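Local coordinates for monosaccharide ABC transporter substrate-binding protein, CUT2 family (Bradyrhizobium sp., PDB 4YHS), which probably captures a monosaccharide or related small solute in the periplasm and delivers it to an ABC import system of the CUT2 family, at residues 68-78 with 345-353; 278-287 with 335-344. All coordinates share one frame; numbering follows the deposited sequence.

Contact 1. Residues 68-78 with 345-353; sequences MKDAYWLGVDY and PPDGFKPVF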
loop_
_atom_site.group_PDB
_atom_site.type_symbol
_atom_site.label_atom_id
_atom_site.label_comp_id
_atom_site.label_asym_id
_atom_site.label_seq_id
_atom_site.Cartn_x
_atom_site.Cartn_y
_atom_site.Cartn_z
HETATM N N MSE A 68 0.694 -11.500 -9.662
HETATM C CA MSE A 68 -0.519 -10.776 -10.074
HETATM C C MSE A 68 -1.708 -11.514 -9.508
HETATM O O MSE A 68 -2.703 -11.768 -10.202
HETATM C CB MSE A 68 -0.617 -10.686 -11.610
HETATM C CG MSE A 68 -1.679 -9.757 -12.122
HETATM SE SE MSE A 68 -1.041 -7.924 -11.857
HETATM C CE MSE A 68 0.344 -7.856 -13.234
ATOM N N LYS A 69 -1.590 -11.880 -8.244
ATOM C CA LYS A 69 -2.558 -12.766 -7.586
ATOM C C LYS A 69 -3.665 -12.075 -6.811
ATOM O O LYS A 69 -4.659 -12.717 -6.461
ATOM C CB LYS A 69 -1.825 -13.715 -6.627
ATOM C CG LYS A 69 -1.000 -14.728 -7.372
ATOM C CD LYS A 69 0.105 -15.365 -6.509
ATOM C CE LYS A 69 -0.448 -16.444 -5.667
ATOM N NZ LYS A 69 0.526 -16.880 -4.614
ATOM N N ASP A 70 -3.520 -10.783 -6.531
ATOM C CA ASP A 70 -4.544 -10.106 -5.737
ATOM C C ASP A 70 -4.886 -8.739 -6.294
ATOM O O ASP A 70 -4.278 -8.276 -7.253
ATOM C CB ASP A 70 -4.113 -9.984 -4.252
ATOM C CG ASP A 70 -2.809 -9.206 -4.041
ATOM O OD1 ASP A 70 -2.344 -8.488 -4.952
ATOM O OD2 ASP A 70 -2.244 -9.283 -2.913
ATOM N N ALA A 71 -5.867 -8.094 -5.663
ATOM C CA ALA A 71 -6.380 -6.822 -6.153
ATOM C C ALA A 71 -5.328 -5.731 -5.988
ATOM O O ALA A 71 -5.264 -4.789 -6.776
ATOM C CB ALA A 71 -7.644 -6.449 -5.427
ATOM N N TYR A 72 -4.536 -5.852 -4.927
ATOM C CA TYR A 72 -3.519 -4.870 -4.633
ATOM C C TYR A 72 -2.559 -4.738 -5.819
ATOM O O TYR A 72 -2.376 -3.645 -6.347
ATOM C CB TYR A 72 -2.739 -5.238 -3.361
ATOM C CG TYR A 72 -1.790 -4.123 -2.947
ATOM C CD1 TYR A 72 -0.503 -4.022 -3.481
ATOM C CD2 TYR A 72 -2.196 -3.164 -2.028
ATOM C CE1 TYR A 72 0.348 -2.977 -3.118
ATOM C CE2 TYR A 72 -1.346 -2.137 -1.636
ATOM C CZ TYR A 72 -0.069 -2.057 -2.182
ATOM O OH TYR A 72 0.783 -1.033 -1.819
ATOM N N TRP A 73 -1.947 -5.834 -6.248
ATOM C CA TRP A 73 -1.003 -5.760 -7.363
ATOM C C TRP A 73 -1.716 -5.528 -8.694
ATOM O O TRP A 73 -1.137 -4.926 -9.601
ATOM C CB TRP A 73 -0.085 -7.012 -7.364
ATOM C CG TRP A 73 0.873 -6.835 -6.218
ATOM C CD1 TRP A 73 0.733 -7.296 -4.935
ATOM C CD2 TRP A 73 2.079 -6.056 -6.225
ATOM N NE1 TRP A 73 1.784 -6.871 -4.161
ATOM C CE2 TRP A 73 2.627 -6.116 -4.933
ATOM C CE3 TRP A 73 2.748 -5.322 -7.202
ATOM C CZ2 TRP A 73 3.811 -5.462 -4.592
ATOM C CZ3 TRP A 73 3.950 -4.669 -6.848
ATOM C CH2 TRP A 73 4.457 -4.760 -5.574
ATOM N N LEU A 74 -2.987 -5.918 -8.812
ATOM C CA LEU A 74 -3.763 -5.496 -9.971
ATOM C C LEU A 74 -3.892 -3.970 -10.002
ATOM O O LEU A 74 -3.817 -3.345 -11.050
ATOM C CB LEU A 74 -5.137 -6.170 -9.954
ATOM C CG LEU A 74 -6.010 -6.081 -11.200
ATOM C CD1 LEU A 74 -5.337 -6.790 -12.376
ATOM C CD2 LEU A 74 -7.401 -6.695 -10.908
ATOM N N GLY A 75 -4.104 -3.358 -8.846
ATOM C CA GLY A 75 -4.105 -1.907 -8.752
ATOM C C GLY A 75 -2.787 -1.257 -9.155
ATOM O O GLY A 75 -2.755 -0.267 -9.897
ATOM N N VAL A 76 -1.670 -1.821 -8.694
ATOM C CA VAL A 76 -0.385 -1.296 -9.107
ATOM C C VAL A 76 -0.219 -1.447 -10.639
ATOM O O VAL A 76 0.271 -0.524 -11.303
ATOM C CB VAL A 76 0.777 -1.994 -8.389
ATOM C CG1 VAL A 76 2.058 -1.300 -8.721
ATOM C CG2 VAL A 76 0.560 -2.009 -6.897
ATOM N N ASP A 77 -0.631 -2.598 -11.181
ATOM C CA ASP A 77 -0.584 -2.860 -12.629
ATOM C C ASP A 77 -1.343 -1.770 -13.398
ATOM O O ASP A 77 -0.871 -1.239 -14.401
ATOM C CB ASP A 77 -1.169 -4.230 -12.948
ATOM C CG ASP A 77 -1.192 -4.524 -14.431
ATOM O OD1 ASP A 77 -0.114 -4.559 -15.064
ATOM O OD2 ASP A 77 -2.282 -4.744 -14.952
ATOM N N TYR A 78 -2.553 -1.494 -12.944
ATOM C CA TYR A 78 -3.393 -0.482 -13.567
ATOM C C TYR A 78 -2.680 0.871 -13.626
ATOM O O TYR A 78 -2.678 1.511 -14.658
ATOM C CB TYR A 78 -4.717 -0.367 -12.795
ATOM C CG TYR A 78 -5.635 0.718 -13.295
ATOM C CD1 TYR A 78 -6.451 0.513 -14.416
ATOM C CD2 TYR A 78 -5.716 1.934 -12.638
ATOM C CE1 TYR A 78 -7.287 1.509 -14.874
ATOM C CE2 TYR A 78 -6.562 2.929 -13.078
ATOM C CZ TYR A 78 -7.336 2.721 -14.203
ATOM O OH TYR A 78 -8.196 3.708 -14.659
ATOM N N PRO A 345 -7.844 -1.084 -8.104
ATOM C CA PRO A 345 -8.108 -1.257 -9.531
ATOM C C PRO A 345 -9.591 -1.111 -9.831
ATOM O O PRO A 345 -10.401 -1.351 -8.934
ATOM C CB PRO A 345 -7.627 -2.685 -9.803
ATOM C CG PRO A 345 -7.821 -3.379 -8.502
ATOM C CD PRO A 345 -7.474 -2.363 -7.453
ATOM N N PRO A 346 -9.960 -0.735 -11.066
ATOM C CA PRO A 346 -11.380 -0.743 -11.419
ATOM C C PRO A 346 -11.957 -2.144 -11.241
ATOM O O PRO A 346 -11.202 -3.105 -11.433
ATOM C CB PRO A 346 -11.376 -0.335 -12.907
ATOM C CG PRO A 346 -10.046 0.422 -13.063
ATOM C CD PRO A 346 -9.110 -0.317 -12.195
ATOM N N ASP A 347 -13.231 -2.266 -10.886
ATOM C CA ASP A 347 -13.897 -3.576 -10.960
ATOM C C ASP A 347 -13.782 -4.171 -12.350
ATOM O O ASP A 347 -13.942 -3.484 -13.345
ATOM C CB ASP A 347 -15.372 -3.461 -10.600
ATOM C CG ASP A 347 -15.590 -2.908 -9.218
ATOM O OD1 ASP A 347 -15.417 -3.661 -8.259
ATOM O OD2 ASP A 347 -15.935 -1.727 -9.102
ATOM N N GLY A 348 -13.480 -5.465 -12.422
ATOM C CA GLY A 348 -13.520 -6.156 -13.696
ATOM C C GLY A 348 -12.239 -5.985 -14.487
ATOM O O GLY A 348 -12.056 -6.646 -15.485
ATOM N N PHE A 349 -11.359 -5.094 -14.040
ATOM C CA PHE A 349 -10.113 -4.822 -14.754
ATOM C C PHE A 349 -9.297 -6.100 -14.863
ATOM O O PHE A 349 -9.131 -6.836 -13.884
ATOM C CB PHE A 349 -9.306 -3.726 -14.050
ATOM C CG PHE A 349 -7.932 -3.477 -14.653
ATOM C CD1 PHE A 349 -7.789 -2.854 -15.894
ATOM C CD2 PHE A 349 -6.795 -3.882 -13.988
ATOM C CE1 PHE A 349 -6.512 -2.626 -16.424
ATOM C CE2 PHE A 349 -5.522 -3.640 -14.529
ATOM C CZ PHE A 349 -5.409 -3.020 -15.734
ATOM N N LYS A 350 -8.847 -6.362 -16.080
ATOM C CA LYS A 350 -7.983 -7.483 -16.386
ATOM C C LYS A 350 -6.532 -6.995 -16.490
ATOM O O LYS A 350 -6.269 -5.944 -17.071
ATOM C CB LYS A 350 -8.438 -8.138 -17.689
ATOM C CG LYS A 350 -9.794 -8.848 -17.554
ATOM C CD LYS A 350 -10.224 -9.525 -18.851
ATOM C CE LYS A 350 -11.463 -10.404 -18.660
ATOM N NZ LYS A 350 -11.932 -11.051 -19.939
ATOM N N PRO A 351 -5.588 -7.767 -15.928
ATOM C CA PRO A 351 -4.200 -7.298 -15.948
ATOM C C PRO A 351 -3.643 -7.049 -17.329
ATOM O O PRO A 351 -3.994 -7.760 -18.274
ATOM C CB PRO A 351 -3.432 -8.426 -15.256
ATOM C CG PRO A 351 -4.316 -9.577 -15.269
ATOM C CD PRO A 351 -5.715 -9.077 -15.269
ATOM N N VAL A 352 -2.792 -6.036 -17.414
ATOM C CA VAL A 352 -2.154 -5.590 -18.647
ATOM C C VAL A 352 -0.634 -5.787 -18.575
ATOM O O VAL A 352 -0.000 -5.405 -17.583
ATOM C CB VAL A 352 -2.486 -4.075 -18.902
ATOM C CG1 VAL A 352 -1.779 -3.565 -20.148
ATOM C CG2 VAL A 352 -3.990 -3.905 -19.051
ATOM N N PHE A 353 -0.045 -6.370 -19.616
ATOM C CA PHE A 353 1.394 -6.656 -19.602
ATOM C C PHE A 353 2.197 -5.889 -20.625
ATOM O O PHE A 353 3.425 -5.908 -20.580
ATOM C CB PHE A 353 1.619 -8.149 -19.803
ATOM C CG PHE A 353 1.009 -8.958 -18.715
ATOM C CD1 PHE A 353 1.688 -9.158 -17.527
ATOM C CD2 PHE A 353 -0.295 -9.436 -18.828
ATOM C CE1 PHE A 353 1.103 -9.856 -16.471
ATOM C CE2 PHE A 353 -0.887 -10.127 -17.768
ATOM C CZ PHE A 353 -0.174 -10.338 -16.586
#
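M68, present as selenomethionine, lays CG against the pyrrolidine of P351, with its CG 3.8 Å from P351 CB. Its chain bends at both chi2 and chi3, and this carries the methyl CE to the ring of F353, 3.9 Å from F353 CE1. Where the helix begins, A71 lends its carbonyl oxygen as well as its methyl to the ring of P345. L74 then fills the angle between three residues: CG leans on P345, CD2 reaches the carbonyl of F349, and L74 CD1 lies 3.6 Å from F349 CD2 while also touching P351. At G75 the helix has no side chain to hold its neighbour off, and P345 CD settles 3.6 Å from G75 CA.

The polar element of the interface is D77. With CG anti to the backbone N (chi1 178°), its carboxyl group is directed at the tail, where V352 N donates to D77 OD2 over 2.8 Å. The bond is nearly straight at 175° and uses the syn lone pair. Y78 closes the row by offering two surfaces: P346 CD sits over one face, 3.7 Å from the Y78 ring centroid, while the ring edge meets the face of F349 in a T-shaped pair with planes at 86°. A type II turn from P346 to F349 brings both partners round to this one tyrosine.

Beyond V352, F353 pairs its backbone with L93 of strand 90-95. The proline-rich C-terminal tail thus packs along the helix of a beta-alpha-beta crossover (60-65, 71-87, 90-95), an element of the Rossmann-like lobe of periplasmic sugar-binding proteins.

Contact 2. Residues 278-287 with 335-344; sequences MTPGVYEGIK and IATVPQANIL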
loop_
_atom_site.group_PDB
_atom_site.type_symbol
_atom_site.label_atom_id
_atom_site.label_comp_id
_atom_site.label_asym_id
_atom_site.label_seq_id
_atom_site.Cartn_x
_atom_site.Cartn_y
_atom_site.Cartn_z
HETATM N N MSE A 278 -6.234 -1.214 2.618
HETATM C CA MSE A 278 -7.388 -1.190 1.716
HETATM C C MSE A 278 -7.432 -2.379 0.768
HETATM O O MSE A 278 -6.396 -2.765 0.212
HETATM C CB MSE A 278 -7.359 0.104 0.889
HETATM C CG MSE A 278 -8.519 0.271 -0.060
HETATM SE SE MSE A 278 -10.251 0.419 0.893
HETATM C CE MSE A 278 -9.917 2.036 1.933
ATOM N N THR A 279 -8.636 -2.932 0.599
ATOM C CA THR A 279 -8.917 -4.052 -0.325
ATOM C C THR A 279 -10.285 -3.805 -0.932
ATOM O O THR A 279 -11.046 -3.011 -0.389
ATOM C CB THR A 279 -8.974 -5.393 0.356
ATOM O OG1 THR A 279 -10.066 -5.388 1.273
ATOM C CG2 THR A 279 -7.666 -5.728 1.083
ATOM N N PRO A 280 -10.618 -4.495 -2.035
ATOM C CA PRO A 280 -11.983 -4.321 -2.548
ATOM C C PRO A 280 -13.074 -4.702 -1.527
ATOM O O PRO A 280 -14.105 -4.020 -1.475
ATOM C CB PRO A 280 -12.004 -5.236 -3.782
ATOM C CG PRO A 280 -10.589 -5.211 -4.264
ATOM C CD PRO A 280 -9.772 -5.240 -2.981
ATOM N N GLY A 281 -12.853 -5.750 -0.745
ATOM C CA GLY A 281 -13.817 -6.184 0.256
ATOM C C GLY A 281 -14.017 -5.126 1.338
ATOM O O GLY A 281 -15.134 -4.844 1.759
ATOM N N VAL A 282 -12.928 -4.508 1.780
ATOM C CA VAL A 282 -13.037 -3.430 2.756
ATOM C C VAL A 282 -13.764 -2.211 2.153
ATOM O O VAL A 282 -14.651 -1.623 2.777
ATOM C CB VAL A 282 -11.661 -3.022 3.280
ATOM C CG1 VAL A 282 -11.731 -1.708 4.134
ATOM C CG2 VAL A 282 -11.061 -4.164 4.100
ATOM N N TYR A 283 -13.445 -1.888 0.909
ATOM C CA TYR A 283 -14.077 -0.774 0.188
ATOM C C TYR A 283 -15.593 -0.989 0.117
ATOM O O TYR A 283 -16.376 -0.092 0.426
ATOM C CB TYR A 283 -13.433 -0.665 -1.206
ATOM C CG TYR A 283 -13.821 0.541 -2.039
ATOM C CD1 TYR A 283 -13.133 1.741 -1.935
ATOM C CD2 TYR A 283 -14.851 0.468 -2.942
ATOM C CE1 TYR A 283 -13.495 2.846 -2.720
ATOM C CE2 TYR A 283 -15.201 1.546 -3.721
ATOM C CZ TYR A 283 -14.508 2.720 -3.619
ATOM O OH TYR A 283 -14.907 3.789 -4.393
ATOM N N GLU A 284 -16.014 -2.180 -0.285
ATOM C CA GLU A 284 -17.433 -2.438 -0.442
ATOM C C GLU A 284 -18.111 -2.352 0.925
ATOM O O GLU A 284 -19.212 -1.820 1.059
ATOM C CB GLU A 284 -17.664 -3.802 -1.088
ATOM C CG GLU A 284 -19.110 -4.221 -1.160
ATOM C CD GLU A 284 -19.974 -3.335 -2.090
ATOM O OE1 GLU A 284 -19.435 -2.522 -2.869
ATOM O OE2 GLU A 284 -21.214 -3.454 -2.029
ATOM N N GLY A 285 -17.416 -2.849 1.941
ATOM C CA GLY A 285 -17.902 -2.787 3.300
ATOM C C GLY A 285 -18.170 -1.359 3.772
ATOM O O GLY A 285 -19.170 -1.116 4.423
ATOM N N ILE A 286 -17.277 -0.427 3.454
ATOM C CA ILE A 286 -17.434 0.985 3.816
ATOM C C ILE A 286 -18.624 1.545 3.087
ATOM O O ILE A 286 -19.487 2.179 3.692
ATOM C CB ILE A 286 -16.127 1.812 3.516
ATOM C CG1 ILE A 286 -14.987 1.319 4.417
ATOM C CG2 ILE A 286 -16.361 3.332 3.742
ATOM C CD1 ILE A 286 -13.597 1.828 4.107
ATOM N N LYS A 287 -18.697 1.268 1.787
ATOM C CA LYS A 287 -19.827 1.698 0.989
ATOM C C LYS A 287 -21.163 1.238 1.576
ATOM O O LYS A 287 -22.106 2.006 1.665
ATOM C CB LYS A 287 -19.678 1.171 -0.446
ATOM C CG LYS A 287 -18.940 2.100 -1.370
ATOM C CD LYS A 287 -18.885 1.521 -2.777
ATOM C CE LYS A 287 -19.481 2.446 -3.842
ATOM N NZ LYS A 287 -20.944 2.661 -3.832
ATOM N N ILE A 335 -15.697 8.552 0.968
ATOM C CA ILE A 335 -15.424 7.521 -0.001
ATOM C C ILE A 335 -15.953 7.881 -1.403
ATOM O O ILE A 335 -15.303 7.592 -2.410
ATOM C CB ILE A 335 -15.989 6.128 0.471
ATOM C CG1 ILE A 335 -15.518 5.028 -0.489
ATOM C CG2 ILE A 335 -17.505 6.145 0.654
ATOM C CD1 ILE A 335 -15.675 3.633 0.102
ATOM N N ALA A 336 -17.094 8.555 -1.463
ATOM C CA ALA A 336 -17.682 8.942 -2.747
ATOM C C ALA A 336 -16.918 10.128 -3.397
ATOM O O ALA A 336 -17.136 10.436 -4.562
ATOM C CB ALA A 336 -19.160 9.272 -2.573
ATOM N N THR A 337 -16.007 10.772 -2.660
ATOM C CA THR A 337 -15.308 11.984 -3.179
ATOM C C THR A 337 -13.987 11.606 -3.837
ATOM O O THR A 337 -13.389 12.424 -4.553
ATOM C CB THR A 337 -15.025 13.044 -2.055
ATOM O OG1 THR A 337 -14.079 12.501 -1.123
ATOM C CG2 THR A 337 -16.286 13.436 -1.311
ATOM N N VAL A 338 -13.541 10.366 -3.608
ATOM C CA VAL A 338 -12.295 9.858 -4.169
ATOM C C VAL A 338 -12.548 8.943 -5.360
ATOM O O VAL A 338 -13.379 8.026 -5.267
ATOM C CB VAL A 338 -11.495 9.052 -3.101
ATOM C CG1 VAL A 338 -10.214 8.477 -3.684
ATOM C CG2 VAL A 338 -11.192 9.941 -1.883
ATOM N N PRO A 339 -11.885 9.205 -6.498
ATOM C CA PRO A 339 -12.057 8.229 -7.587
ATOM C C PRO A 339 -11.524 6.888 -7.123
ATOM O O PRO A 339 -10.379 6.841 -6.644
ATOM C CB PRO A 339 -11.185 8.789 -8.739
ATOM C CG PRO A 339 -11.010 10.236 -8.413
ATOM C CD PRO A 339 -10.956 10.286 -6.886
ATOM N N GLN A 340 -12.331 5.837 -7.236
ATOM C CA GLN A 340 -11.859 4.479 -6.926
ATOM C C GLN A 340 -10.516 4.161 -7.543
ATOM O O GLN A 340 -9.643 3.566 -6.878
ATOM C CB GLN A 340 -12.867 3.437 -7.405
ATOM C CG GLN A 340 -12.434 2.010 -7.108
ATOM C CD GLN A 340 -13.500 1.003 -7.477
ATOM O OE1 GLN A 340 -14.697 1.254 -7.295
ATOM N NE2 GLN A 340 -13.076 -0.140 -8.004
ATOM N N ALA A 341 -10.351 4.556 -8.811
ATOM C CA ALA A 341 -9.157 4.212 -9.589
ATOM C C ALA A 341 -7.873 4.867 -9.111
ATOM O O ALA A 341 -6.807 4.542 -9.648
ATOM C CB ALA A 341 -9.359 4.520 -11.062
ATOM N N ASN A 342 -7.939 5.729 -8.090
ATOM C CA ASN A 342 -6.686 6.183 -7.457
ATOM C C ASN A 342 -6.237 5.229 -6.332
ATOM O O ASN A 342 -5.073 5.249 -5.915
ATOM C CB ASN A 342 -6.833 7.584 -6.901
ATOM C CG ASN A 342 -6.990 8.610 -7.982
ATOM O OD1 ASN A 342 -6.691 8.338 -9.158
ATOM N ND2 ASN A 342 -7.465 9.794 -7.613
ATOM N N ILE A 343 -7.168 4.409 -5.825
ATOM C CA ILE A 343 -6.874 3.644 -4.600
ATOM C C ILE A 343 -7.145 2.165 -4.703
ATOM O O ILE A 343 -6.759 1.440 -3.800
ATOM C CB ILE A 343 -7.651 4.187 -3.351
ATOM C CG1 ILE A 343 -9.175 4.142 -3.541
ATOM C CG2 ILE A 343 -7.209 5.623 -3.056
ATOM C CD1 ILE A 343 -9.941 4.448 -2.252
ATOM N N LEU A 344 -7.750 1.738 -5.807
ATOM C CA LEU A 344 -7.995 0.331 -6.114
ATOM C C LEU A 344 -8.016 0.157 -7.625
ATOM O O LEU A 344 -8.234 1.129 -8.366
ATOM C CB LEU A 344 -9.318 -0.128 -5.533
ATOM C CG LEU A 344 -9.448 -0.465 -4.043
ATOM C CD1 LEU A 344 -10.923 -0.726 -3.724
ATOM C CD2 LEU A 344 -8.602 -1.665 -3.718
HETATM O O HOH W 1 -13.613 5.946 -3.583
HETATM O O HOH W 2 -17.236 5.544 -4.428
#
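Y283 and I335 form the dense centre of this interface. The isoleucine chain is extended, with CG1 anti to its own backbone N (chi1 -172°), so that CD1 arrives over one face of the tyrosine, 3.9 Å from the Y283 ring centroid and 19° off the normal. The same methyl is shared with the helix beneath: I335 CD1 lies 3.7 Å from I286 CG2 and also touches the aliphatic part of K287. L344 packs at the root of the ring, its CD1 3.6 Å from Y283 CB, while its other methyl, CD2, rests on P280 and on the CG of M278, a selenomethionine. I343 adds a further methyl obliquely to the ring.

The phenol end is wetter and more loosely joined. The two segments make no direct hydrogen bond there; water does the bridging. Y283 OH donates to water 1 over 2.6 Å, in the plane of the ring, and that water passes its own hydrogens to the carbonyls of I335 and V338. Water 2 donates back to Y283 OH at 2.9 Å, so the hydroxyl is engaged both as donor and as acceptor. Q340 lies alongside with its amide plane turned 61° from the ring and OE1 3.6 Å from Y283 CE2, whereas its NE2 is spent on the carbonyl of P345. K287, at the exposed margin, contributes little more than its CG.

Helix 280-287 is capped by T279, whose OG1 accepts from V282 N and also pairs with E256 of helix 252-264. V282 packs on that helix and M278 on A294 of strand 293-296, while I335 and I343 lean back on strand 322-331.

The centres of contacts 1 and 2 lie 14 Å apart, and the chain runs directly from L344 of contact 2 into P345 of contact 1. Q340 reinforces this junction, its NE2 probably hydrogen-bonded to P345 O at 3.1 Å. The first segments meet as well: A71 CB comes within 3.4 Å of P280 CG, bringing together the starts of helices 71-87 and 280-287. Y78 CE2 of contact 1 also approaches A341 CB, in the second segment of contact 2, at 3.8 Å. The helix of contact 2 begins beside a bound bis-tris molecule, about 4 Å from the T279 side chain. That buffer probably came from the crystallisation liquor, yet may mark the solute site.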